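Local coordinates for protein alpha,alpha-trehalose-phosphate synthase (UDP-forming) (Burkholderia xenovorans, PDB 5V0T) that belongs to glycosyltransferase family 20 of the GT-B clan and holds uridine-5'-diphosphate and 6-O-phosphono-alpha-D-glucopyranose in its pockets, at residues L77-R80 and D81-Q84; R87-N91 and A92-P96; R287-A290 and F291-L294; S332-I335 and N336-A340. All blocks are in the same frame, centred on the assembly; numbering follows the deposited sequence. Where two conformers were deposited one is given.

Interaction 1 of 4, residues L77-R80 and D81-Q84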
loop_
_atom_site.group_PDB
_atom_site.type_symbol
_atom_site.label_atom_id
_atom_site.label_comp_id
_atom_site.label_asym_id
_atom_site.label_seq_id
_atom_site.Cartn_x
_atom_site.Cartn_y
_atom_site.Cartn_z
ATOM N N LEU A 77 -17.606 -13.581 -3.654
ATOM C CA LEU A 77 -16.908 -14.461 -4.579
ATOM C C LEU A 77 -17.270 -15.904 -4.258
ATOM O O LEU A 77 -17.388 -16.271 -3.085
ATOM C CB LEU A 77 -15.386 -14.272 -4.484
ATOM C CG LEU A 77 -14.810 -12.987 -5.085
ATOM C CD1 LEU A 77 -13.340 -12.839 -4.747
ATOM C CD2 LEU A 77 -15.014 -12.999 -6.598
ATOM N N MET A 78 -17.476 -16.715 -5.292
ATOM C CA MET A 78 -17.548 -18.153 -5.074
ATOM C C MET A 78 -16.193 -18.652 -4.578
ATOM O O MET A 78 -15.148 -18.080 -4.903
ATOM C CB MET A 78 -17.935 -18.882 -6.364
ATOM C CG MET A 78 -19.293 -18.509 -6.946
ATOM S SD MET A 78 -20.633 -18.839 -5.790
ATOM C CE MET A 78 -20.516 -20.621 -5.610
ATOM N N ARG A 79 -16.215 -19.735 -3.790
ATOM C CA ARG A 79 -14.976 -20.306 -3.256
ATOM C C ARG A 79 -13.971 -20.586 -4.365
ATOM O O ARG A 79 -12.789 -20.249 -4.250
ATOM C CB ARG A 79 -15.274 -21.592 -2.484
ATOM C CG ARG A 79 -14.035 -22.398 -2.100
ATOM C CD ARG A 79 -13.192 -21.655 -1.064
ATOM N NE ARG A 79 -13.979 -21.302 0.114
ATOM C CZ ARG A 79 -13.520 -20.611 1.158
ATOM N NH1 ARG A 79 -12.261 -20.185 1.182
ATOM N NH2 ARG A 79 -14.329 -20.343 2.179
ATOM N N ARG A 80 -14.430 -21.181 -5.463
ATOM C CA ARG A 80 -13.514 -21.484 -6.555
ATOM C C ARG A 80 -12.939 -20.208 -7.165
ATOM O O ARG A 80 -11.761 -20.162 -7.530
ATOM C CB ARG A 80 -14.233 -22.317 -7.614
ATOM C CG ARG A 80 -13.384 -22.621 -8.820
ATOM C CD ARG A 80 -14.226 -23.106 -10.006
ATOM N NE ARG A 80 -13.363 -23.484 -11.123
ATOM C CZ ARG A 80 -13.646 -23.257 -12.400
ATOM N NH1 ARG A 80 -14.781 -22.649 -12.730
ATOM N NH2 ARG A 80 -12.791 -23.635 -13.344
ATOM N N ASP A 81 -13.762 -19.160 -7.283
ATOM C CA ASP A 81 -13.270 -17.887 -7.799
ATOM C C ASP A 81 -12.295 -17.234 -6.829
ATOM O O ASP A 81 -11.256 -16.695 -7.242
ATOM C CB ASP A 81 -14.452 -16.963 -8.085
ATOM C CG ASP A 81 -15.326 -17.489 -9.202
ATOM O OD1 ASP A 81 -14.845 -18.363 -9.951
ATOM O OD2 ASP A 81 -16.482 -17.040 -9.329
ATOM N N TYR A 82 -12.617 -17.271 -5.534
ATOM C CA TYR A 82 -11.710 -16.750 -4.518
ATOM C C TYR A 82 -10.362 -17.469 -4.562
ATOM O O TYR A 82 -9.303 -16.826 -4.505
ATOM C CB TYR A 82 -12.379 -16.879 -3.145
ATOM C CG TYR A 82 -11.511 -16.560 -1.950
ATOM C CD1 TYR A 82 -11.242 -15.237 -1.577
ATOM C CD2 TYR A 82 -10.990 -17.578 -1.163
ATOM C CE1 TYR A 82 -10.458 -14.945 -0.456
ATOM C CE2 TYR A 82 -10.199 -17.294 -0.050
ATOM C CZ TYR A 82 -9.933 -15.978 0.296
ATOM O OH TYR A 82 -9.148 -15.723 1.405
ATOM N N ASP A 83 -10.380 -18.797 -4.708
ATOM C CA ASP A 83 -9.130 -19.556 -4.706
ATOM C C ASP A 83 -8.293 -19.274 -5.951
ATOM O O ASP A 83 -7.067 -19.148 -5.859
ATOM C CB ASP A 83 -9.418 -21.051 -4.588
ATOM C CG ASP A 83 -9.792 -21.469 -3.173
ATOM O OD1 ASP A 83 -9.391 -20.780 -2.212
ATOM O OD2 ASP A 83 -10.487 -22.493 -3.025
ATOM N N GLN A 84 -8.927 -19.152 -7.121
ATOM C CA GLN A 84 -8.149 -19.040 -8.354
ATOM C C GLN A 84 -7.723 -17.605 -8.620
ATOM O O GLN A 84 -6.573 -17.347 -8.992
ATOM C CB GLN A 84 -8.949 -19.570 -9.551
ATOM C CG GLN A 84 -9.219 -21.056 -9.500
ATOM C CD GLN A 84 -10.179 -21.537 -10.593
ATOM O OE1 GLN A 84 -10.564 -20.789 -11.491
ATOM N NE2 GLN A 84 -10.574 -22.795 -10.501
HETATM O O HOH W 1 -17.676 -15.644 -7.719
HETATM O O HOH W 2 -16.433 -20.703 -10.503
#
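The shortest backbone bond runs from Tyr82 N to Met78 O, 2.7 Å long and nearly straight at 169°, and it closes the first turn of helix 79-98, with Met78 as its N-cap. Asp83 N to Arg79 O, 2.8 Å, and Gln84 N to Arg80 O, 3.0 Å, continue the spiral. Strand 70-78 of a mixed sheet runs directly into this helix, a strand-to-helix step of the kind from which the Rossmann-like domains of the GT-B fold are built. Arg79 CG lies anti to the backbone N (chi1 170°), and the chain then bends twice, which sets its guanidinium beside the Tyr82 ring, the two planes nearly perpendicular and NH1 3.7 Å from CD2. Arg79 CD lies 3.4 Å from Asp83 OD2, while Asp83 OD1 pairs with Arg87. Arg80, extended, crosses Gln84 so that Gln84 OE1 stands 3.7 Å above the plane of the Arg80 guanidinium, toward its rim; that oxygen is taken by Arg117, which also forms a salt bridge with Asp81 OD1. A water 2.9 Å from Asp81 OD1 accepts a weak bond from Arg80 NH1. Leu77 CB packs 4.2 Å from Tyr82 CB.

Interaction 2 of 4, residues R87-N91 and A92-P96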
loop_
_atom_site.group_PDB
_atom_site.type_symbol
_atom_site.label_atom_id
_atom_site.label_comp_id
_atom_site.label_asym_id
_atom_site.label_seq_id
_atom_site.Cartn_x
_atom_site.Cartn_y
_atom_site.Cartn_z
ATOM N N ARG A 87 -6.619 -15.691 -4.051
ATOM C CA ARG A 87 -5.527 -16.425 -3.414
ATOM C C ARG A 87 -4.531 -16.943 -4.443
ATOM O O ARG A 87 -3.338 -17.068 -4.141
ATOM C CB ARG A 87 -6.066 -17.605 -2.600
ATOM C CG ARG A 87 -6.732 -17.236 -1.291
ATOM C CD ARG A 87 -7.178 -18.482 -0.521
ATOM N NE ARG A 87 -6.057 -19.288 -0.060
ATOM C CZ ARG A 87 -5.785 -20.509 -0.499
ATOM N NH1 ARG A 87 -6.567 -21.065 -1.410
ATOM N NH2 ARG A 87 -4.735 -21.170 -0.022
ATOM N N GLY A 88 -5.002 -17.254 -5.653
ATOM C CA GLY A 88 -4.174 -17.863 -6.672
ATOM C C GLY A 88 -3.365 -16.842 -7.438
ATOM O O GLY A 88 -2.294 -16.428 -6.987
ATOM N N PHE A 89 -3.869 -16.405 -8.592
ATOM C CA PHE A 89 -3.034 -15.589 -9.461
ATOM C C PHE A 89 -2.700 -14.242 -8.830
ATOM O O PHE A 89 -1.549 -13.804 -8.897
ATOM C CB PHE A 89 -3.692 -15.388 -10.822
ATOM C CG PHE A 89 -2.747 -14.860 -11.854
ATOM C CD1 PHE A 89 -1.760 -15.692 -12.399
ATOM C CD2 PHE A 89 -2.831 -13.546 -12.281
ATOM C CE1 PHE A 89 -0.863 -15.216 -13.336
ATOM C CE2 PHE A 89 -1.959 -13.060 -13.241
ATOM C CZ PHE A 89 -0.965 -13.897 -13.767
ATOM N N SER A 90 -3.679 -13.565 -8.214
ATOM C CA SER A 90 -3.396 -12.234 -7.669
ATOM C C SER A 90 -2.326 -12.291 -6.582
ATOM O O SER A 90 -1.307 -11.598 -6.660
ATOM C CB SER A 90 -4.673 -11.582 -7.131
ATOM O OG SER A 90 -5.575 -11.278 -8.194
ATOM N N ASN A 91 -2.521 -13.128 -5.568
ATOM C CA ASN A 91 -1.632 -13.049 -4.414
ATOM C C ASN A 91 -0.553 -14.117 -4.362
ATOM O O ASN A 91 0.378 -13.984 -3.562
ATOM C CB ASN A 91 -2.471 -13.053 -3.140
ATOM C CG ASN A 91 -3.196 -11.736 -2.971
ATOM O OD1 ASN A 91 -2.724 -10.729 -3.466
ATOM N ND2 ASN A 91 -4.341 -11.738 -2.308
ATOM N N ALA A 92 -0.630 -15.169 -5.186
ATOM C CA ALA A 92 0.463 -16.131 -5.240
ATOM C C ALA A 92 1.366 -15.923 -6.445
ATOM O O ALA A 92 2.494 -16.429 -6.455
ATOM C CB ALA A 92 -0.070 -17.574 -5.246
ATOM N N THR A 93 0.914 -15.168 -7.445
ATOM C CA THR A 93 1.748 -14.850 -8.593
ATOM C C THR A 93 2.094 -13.368 -8.639
ATOM O O THR A 93 3.277 -13.012 -8.567
ATOM C CB THR A 93 1.063 -15.271 -9.901
ATOM O OG1 THR A 93 0.839 -16.684 -9.882
ATOM C CG2 THR A 93 1.935 -14.898 -11.102
ATOM N N LEU A 94 1.086 -12.495 -8.762
ATOM C CA LEU A 94 1.344 -11.083 -9.038
ATOM C C LEU A 94 1.981 -10.391 -7.843
ATOM O O LEU A 94 2.976 -9.669 -7.996
ATOM C CB LEU A 94 0.050 -10.360 -9.431
ATOM C CG LEU A 94 -0.537 -10.761 -10.793
ATOM C CD1 LEU A 94 -1.824 -9.974 -11.138
ATOM C CD2 LEU A 94 0.516 -10.632 -11.890
ATOM N N TRP A 95 1.393 -10.556 -6.651
ATOM C CA TRP A 95 1.932 -9.858 -5.482
ATOM C C TRP A 95 3.397 -10.189 -5.242
ATOM O O TRP A 95 4.204 -9.248 -5.139
ATOM C CB TRP A 95 1.091 -10.154 -4.234
ATOM C CG TRP A 95 1.639 -9.447 -3.007
ATOM C CD1 TRP A 95 2.556 -9.932 -2.128
ATOM C CD2 TRP A 95 1.306 -8.126 -2.557
ATOM N NE1 TRP A 95 2.824 -8.992 -1.150
ATOM C CE2 TRP A 95 2.057 -7.882 -1.385
ATOM C CE3 TRP A 95 0.420 -7.136 -3.014
ATOM C CZ2 TRP A 95 1.965 -6.678 -0.666
ATOM C CZ3 TRP A 95 0.321 -5.937 -2.292
ATOM C CH2 TRP A 95 1.099 -5.719 -1.140
ATOM N N PRO A 96 3.822 -11.462 -5.169
ATOM C CA PRO A 96 5.260 -11.711 -4.965
ATOM C C PRO A 96 6.115 -11.221 -6.121
ATOM O O PRO A 96 7.194 -10.664 -5.884
ATOM C CB PRO A 96 5.343 -13.233 -4.779
ATOM C CG PRO A 96 4.064 -13.767 -5.332
ATOM C CD PRO A 96 3.038 -12.710 -5.126
#
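Ala92 starts the second segment with its N bonded to Gly88 O at 2.8 Å, and its CB crowds the same oxygen. Thr93 lies among wide, pi-type turns: its N bonds to Phe89 O four residues back at 3.2 Å, from above the carbonyl plane, and weakly to Gly88 O five back. Thr93 CB makes an off-centre CH-pi contact with the Phe89 ring, 4.2 Å from the centroid, and CG2, anti to its own backbone N, touches Phe89 CE1; OG1 bonds to Gln106 O. Leu94 N, five residues on, is the second donor to Phe89 O, at 2.9 Å. Leu94 CG comes obliquely to the ring, 3.6 Å from Phe89 CE2. Trp95 N keeps the five-residue step, to Ser90 O at 2.9 Å, and Trp95 CB lies 3.9 Å from Asn91 OD1, which is bonded to Tyr141 OH. The indole reaches the bound 6-O-phosphono-alpha-D-glucopyranose and bonds through NE1 to Asp279. Pro96 has no N-H to continue the ladder, and the helix kinks there with Pro96 CD 3.3 Å from Asn91 O. Helix 79-98 buries Phe89 and Leu94 against Leu182 of helix 179-186 and Tyr115 of helix 109-126.

Interaction 3 of 4, residues R287-A290 and F291-L294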
loop_
_atom_site.group_PDB
_atom_site.type_symbol
_atom_site.label_atom_id
_atom_site.label_comp_id
_atom_site.label_asym_id
_atom_site.label_seq_id
_atom_site.Cartn_x
_atom_site.Cartn_y
_atom_site.Cartn_z
ATOM N N ARG A 287 13.943 -5.688 9.874
ATOM C CA ARG A 287 13.623 -4.614 10.807
ATOM C C ARG A 287 13.883 -5.034 12.253
ATOM O O ARG A 287 14.470 -4.278 13.043
ATOM C CB ARG A 287 12.161 -4.231 10.605
ATOM C CG ARG A 287 11.709 -3.108 11.429
ATOM C CD ARG A 287 10.306 -2.719 11.137
ATOM N NE ARG A 287 10.013 -2.554 9.712
ATOM C CZ ARG A 287 8.791 -2.296 9.277
ATOM N NH1 ARG A 287 7.828 -2.189 10.176
ATOM N NH2 ARG A 287 8.522 -2.164 7.971
ATOM N N PHE A 288 13.432 -6.234 12.624
ATOM C CA PHE A 288 13.688 -6.737 13.975
ATOM C C PHE A 288 15.183 -6.946 14.202
ATOM O O PHE A 288 15.704 -6.627 15.274
ATOM C CB PHE A 288 12.927 -8.049 14.218
ATOM C CG PHE A 288 11.447 -7.877 14.551
ATOM C CD1 PHE A 288 10.700 -6.828 14.025
ATOM C CD2 PHE A 288 10.811 -8.793 15.384
ATOM C CE1 PHE A 288 9.339 -6.688 14.318
ATOM C CE2 PHE A 288 9.451 -8.669 15.691
ATOM C CZ PHE A 288 8.714 -7.606 15.150
ATOM N N ARG A 289 15.885 -7.487 13.204
ATOM C CA ARG A 289 17.318 -7.732 13.348
ATOM C C ARG A 289 18.111 -6.440 13.528
ATOM O O ARG A 289 19.136 -6.437 14.222
ATOM C CB ARG A 289 17.835 -8.528 12.143
ATOM C CG ARG A 289 17.286 -9.947 12.145
ATOM C CD ARG A 289 17.779 -10.832 11.007
ATOM N NE ARG A 289 17.218 -12.166 11.204
ATOM C CZ ARG A 289 17.418 -13.207 10.404
ATOM N NH1 ARG A 289 18.188 -13.090 9.333
ATOM N NH2 ARG A 289 16.843 -14.366 10.688
ATOM N N ALA A 290 17.671 -5.341 12.916
ATOM C CA ALA A 290 18.402 -4.091 13.105
ATOM C C ALA A 290 18.124 -3.476 14.475
ATOM O O ALA A 290 19.007 -2.823 15.040
ATOM C CB ALA A 290 18.048 -3.110 11.988
ATOM N N PHE A 291 16.919 -3.675 15.024
ATOM C CA PHE A 291 16.684 -3.286 16.410
ATOM C C PHE A 291 17.525 -4.135 17.353
ATOM O O PHE A 291 18.084 -3.622 18.326
ATOM C CB PHE A 291 15.191 -3.401 16.765
ATOM C CG PHE A 291 14.870 -3.013 18.208
ATOM C CD1 PHE A 291 15.083 -1.717 18.659
ATOM C CD2 PHE A 291 14.376 -3.955 19.113
ATOM C CE1 PHE A 291 14.797 -1.360 19.979
ATOM C CE2 PHE A 291 14.076 -3.605 20.433
ATOM C CZ PHE A 291 14.280 -2.299 20.869
ATOM N N GLU A 292 17.630 -5.438 17.083
ATOM C CA GLU A 292 18.532 -6.274 17.870
ATOM C C GLU A 292 19.982 -5.796 17.762
ATOM O O GLU A 292 20.712 -5.756 18.768
ATOM C CB GLU A 292 18.406 -7.733 17.419
ATOM C CG GLU A 292 19.426 -8.691 18.032
ATOM C CD GLU A 292 19.251 -10.098 17.472
ATOM O OE1 GLU A 292 19.293 -11.080 18.251
ATOM O OE2 GLU A 292 19.025 -10.204 16.252
ATOM N N ARG A 293 20.428 -5.459 16.547
ATOM C CA ARG A 293 21.789 -4.949 16.363
ATOM C C ARG A 293 21.986 -3.629 17.112
ATOM O O ARG A 293 23.063 -3.373 17.666
ATOM C CB ARG A 293 22.079 -4.783 14.861
ATOM C CG ARG A 293 23.488 -4.309 14.494
ATOM C CD ARG A 293 24.563 -5.373 14.759
ATOM N NE ARG A 293 24.206 -6.681 14.215
ATOM C CZ ARG A 293 24.412 -7.070 12.958
ATOM N NH1 ARG A 293 24.976 -6.260 12.060
ATOM N NH2 ARG A 293 24.039 -8.283 12.589
ATOM N N LEU A 294 20.954 -2.776 17.143
ATOM C CA LEU A 294 21.031 -1.562 17.963
ATOM C C LEU A 294 21.337 -1.901 19.420
ATOM O O LEU A 294 22.238 -1.315 20.036
ATOM C CB LEU A 294 19.721 -0.775 17.859
ATOM C CG LEU A 294 19.599 0.445 18.790
ATOM C CD1 LEU A 294 20.592 1.537 18.370
ATOM C CD2 LEU A 294 18.165 0.990 18.846
HETATM O O HOH W 3 20.475 -8.862 14.492
#
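Arg287-Ala290 and Phe291-Leu294 are successive turns of helix 284-297, joined by a regular alpha-helical ladder: Phe291 N to Arg287 O at 3.2 Å, then Glu292 N to Phe288 O, Arg293 N to Arg289 O and Leu294 N to Ala290 O at 2.8 to 2.9 Å. Besides Arg293 N, Arg289 O accepts a water at 2.8 Å that also donates to Glu292 OE2, clasping side chain to backbone, and Arg293 CB lies 3.4 Å from Arg289 O. Glu292 reaches that water because its chain is extended, with chi1 172° and chi2 -178°. Its OE2 is still 5.7 Å from Arg289 NE; Glu292 pairs instead with Arg334 and Arg338 of helix 319-339, and Arg289 with Glu331. The helix is the crossover of a beta-alpha-beta unit between parallel strands 270-275 and 305-310, in a six-stranded sheet of Rossmann type. The Phe291 ring, its CG anti to the backbone N, meets Phe307 edge-to-face; the Phe288 ring touches Phe307 as well. Arg287 forms a salt bridge with Asp276, and Arg293, bent at chi2 and chi3, pairs with Asp421.

Interaction 4 of 4, residues S332-I335 and N336-A340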
loop_
_atom_site.group_PDB
_atom_site.type_symbol
_atom_site.label_atom_id
_atom_site.label_comp_id
_atom_site.label_asym_id
_atom_site.label_seq_id
_atom_site.Cartn_x
_atom_site.Cartn_y
_atom_site.Cartn_z
ATOM N N SER A 332 11.046 -12.276 17.314
ATOM C CA SER A 332 10.676 -11.563 18.529
ATOM C C SER A 332 11.061 -12.363 19.771
ATOM O O SER A 332 11.570 -11.791 20.744
ATOM C CB SER A 332 9.182 -11.231 18.527
ATOM O OG SER A 332 8.413 -12.328 18.979
ATOM N N GLY A 333 10.878 -13.690 19.743
ATOM C CA GLY A 333 11.244 -14.500 20.897
ATOM C C GLY A 333 12.739 -14.503 21.169
ATOM O O GLY A 333 13.176 -14.441 22.328
ATOM N N ARG A 334 13.549 -14.588 20.114
ATOM C CA ARG A 334 14.998 -14.584 20.311
ATOM C C ARG A 334 15.459 -13.257 20.889
ATOM O O ARG A 334 16.208 -13.220 21.874
ATOM C CB ARG A 334 15.746 -14.863 19.002
ATOM C CG ARG A 334 17.278 -14.837 19.227
ATOM C CD ARG A 334 18.103 -14.809 17.936
ATOM N NE ARG A 334 17.976 -13.552 17.202
ATOM C CZ ARG A 334 17.240 -13.394 16.108
ATOM N NH1 ARG A 334 16.556 -14.415 15.594
ATOM N NH2 ARG A 334 17.209 -12.214 15.508
ATOM N N ILE A 335 15.012 -12.156 20.289
ATOM C CA ILE A 335 15.506 -10.837 20.675
ATOM C C ILE A 335 15.028 -10.471 22.069
ATOM O O ILE A 335 15.796 -9.933 22.880
ATOM C CB ILE A 335 15.084 -9.790 19.629
ATOM C CG1 ILE A 335 15.721 -10.128 18.274
ATOM C CG2 ILE A 335 15.471 -8.373 20.088
ATOM C CD1 ILE A 335 14.979 -9.484 17.075
ATOM N N ASN A 336 13.755 -10.748 22.379
ATOM C CA ASN A 336 13.283 -10.501 23.730
ATOM C C ASN A 336 14.041 -11.356 24.725
ATOM O O ASN A 336 14.455 -10.862 25.779
ATOM C CB ASN A 336 11.768 -10.735 23.828
ATOM C CG ASN A 336 10.981 -9.568 23.284
ATOM O OD1 ASN A 336 11.477 -8.444 23.267
ATOM N ND2 ASN A 336 9.746 -9.817 22.841
ATOM N N GLY A 337 14.272 -12.631 24.393
ATOM C CA GLY A 337 14.979 -13.504 25.321
ATOM C C GLY A 337 16.390 -13.031 25.619
ATOM O O GLY A 337 16.882 -13.174 26.740
ATOM N N ARG A 338 17.064 -12.468 24.619
ATOM C CA ARG A 338 18.454 -12.064 24.811
ATOM C C ARG A 338 18.572 -10.793 25.645
ATOM O O ARG A 338 19.538 -10.640 26.394
ATOM C CB ARG A 338 19.147 -11.830 23.463
ATOM C CG ARG A 338 19.379 -13.055 22.588
ATOM C CD ARG A 338 20.112 -12.615 21.322
ATOM N NE ARG A 338 21.481 -12.208 21.645
ATOM C CZ ARG A 338 22.235 -11.406 20.897
ATOM N NH1 ARG A 338 21.767 -10.905 19.760
ATOM N NH2 ARG A 338 23.472 -11.114 21.296
ATOM N N PHE A 339 17.642 -9.863 25.510
ATOM C CA PHE A 339 17.831 -8.532 26.069
ATOM C C PHE A 339 16.833 -8.136 27.147
ATOM O O PHE A 339 17.067 -7.138 27.836
ATOM C CB PHE A 339 17.809 -7.490 24.939
ATOM C CG PHE A 339 19.028 -7.558 24.057
ATOM C CD1 PHE A 339 20.224 -6.992 24.474
ATOM C CD2 PHE A 339 18.986 -8.219 22.846
ATOM C CE1 PHE A 339 21.354 -7.065 23.690
ATOM C CE2 PHE A 339 20.132 -8.299 22.042
ATOM C CZ PHE A 339 21.306 -7.713 22.466
ATOM N N ALA A 340 15.745 -8.881 27.326
ATOM C CA ALA A 340 14.742 -8.516 28.324
ATOM C C ALA A 340 15.311 -8.479 29.739
ATOM O O ALA A 340 16.298 -9.143 30.069
ATOM C CB ALA A 340 13.563 -9.492 28.278
HETATM O O HOH W 4 7.318 -11.841 21.591
#
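Ser332-Ile335 and Asn336-Phe339 are the last turns of helix 319-339, with Asn336 N to Ser332 O at 2.9 Å and, at 3.0 Å each, Gly337 N to Gly333 O and Arg338 N to Arg334 O. The ladder slackens at the end: Ile335 O accepts Phe339 N at 3.2 Å and a weak second bond from Arg338 N, and Ala340 departs from helical angles. The Phe339 ring brings its edge to the same oxygen, CD2 lying 3.6 Å from Ile335 O in the ring plane. Phe339 CE2 also sits 3.8 Å above one face of the Arg338 guanidinium, toward its rim. Arg334 and Arg338 run side by side in the same direction, Arg334 CG 4.2 Å from Arg338 CD, with their guanidinium planes 41° apart. Arg338 CG stands anti to its carbonyl carbon (chi1 -68°), which lays it over Arg334 O. Asn336 OD1 turns to Ile347 N at the start of strand 347-350, tying this helix to the next strand of its beta-alpha-beta unit. Glu292 of helix 284-297 takes Arg334 with one carboxylate oxygen and Arg338 with the other, so the two arginines probably share its charge, while Arg334 also pairs with Glu331 and Arg338 with Glu296.

Overall arrangement
The four contacts follow one another along the chain and fall into two pairs on the two halves of a GT-B architecture. Interactions 1 and 2 are consecutive parts of helix 79-98, centres about 13 Å apart, probably joined by backbone hydrogen bonds from Arg87 N to Tyr82 O and Phe89 N to Gln84 O; the helix runs from the mixed sheet to the 6-O-phosphono-alpha-D-glucopyranose pocket. Interactions 3 and 4 lie on neighbouring helices 284-297 and 319-339, successive crossovers beside the six-stranded parallel sheet, with centres about 11 Å apart and linked by salt bridges and packing on Ile335. The pairs do not touch: nearest atoms of interactions 2 and 3 are about 12 Å apart, and the bound uridine-5'-diphosphate and 6-O-phosphono-alpha-D-glucopyranose lie near the junction between the halves.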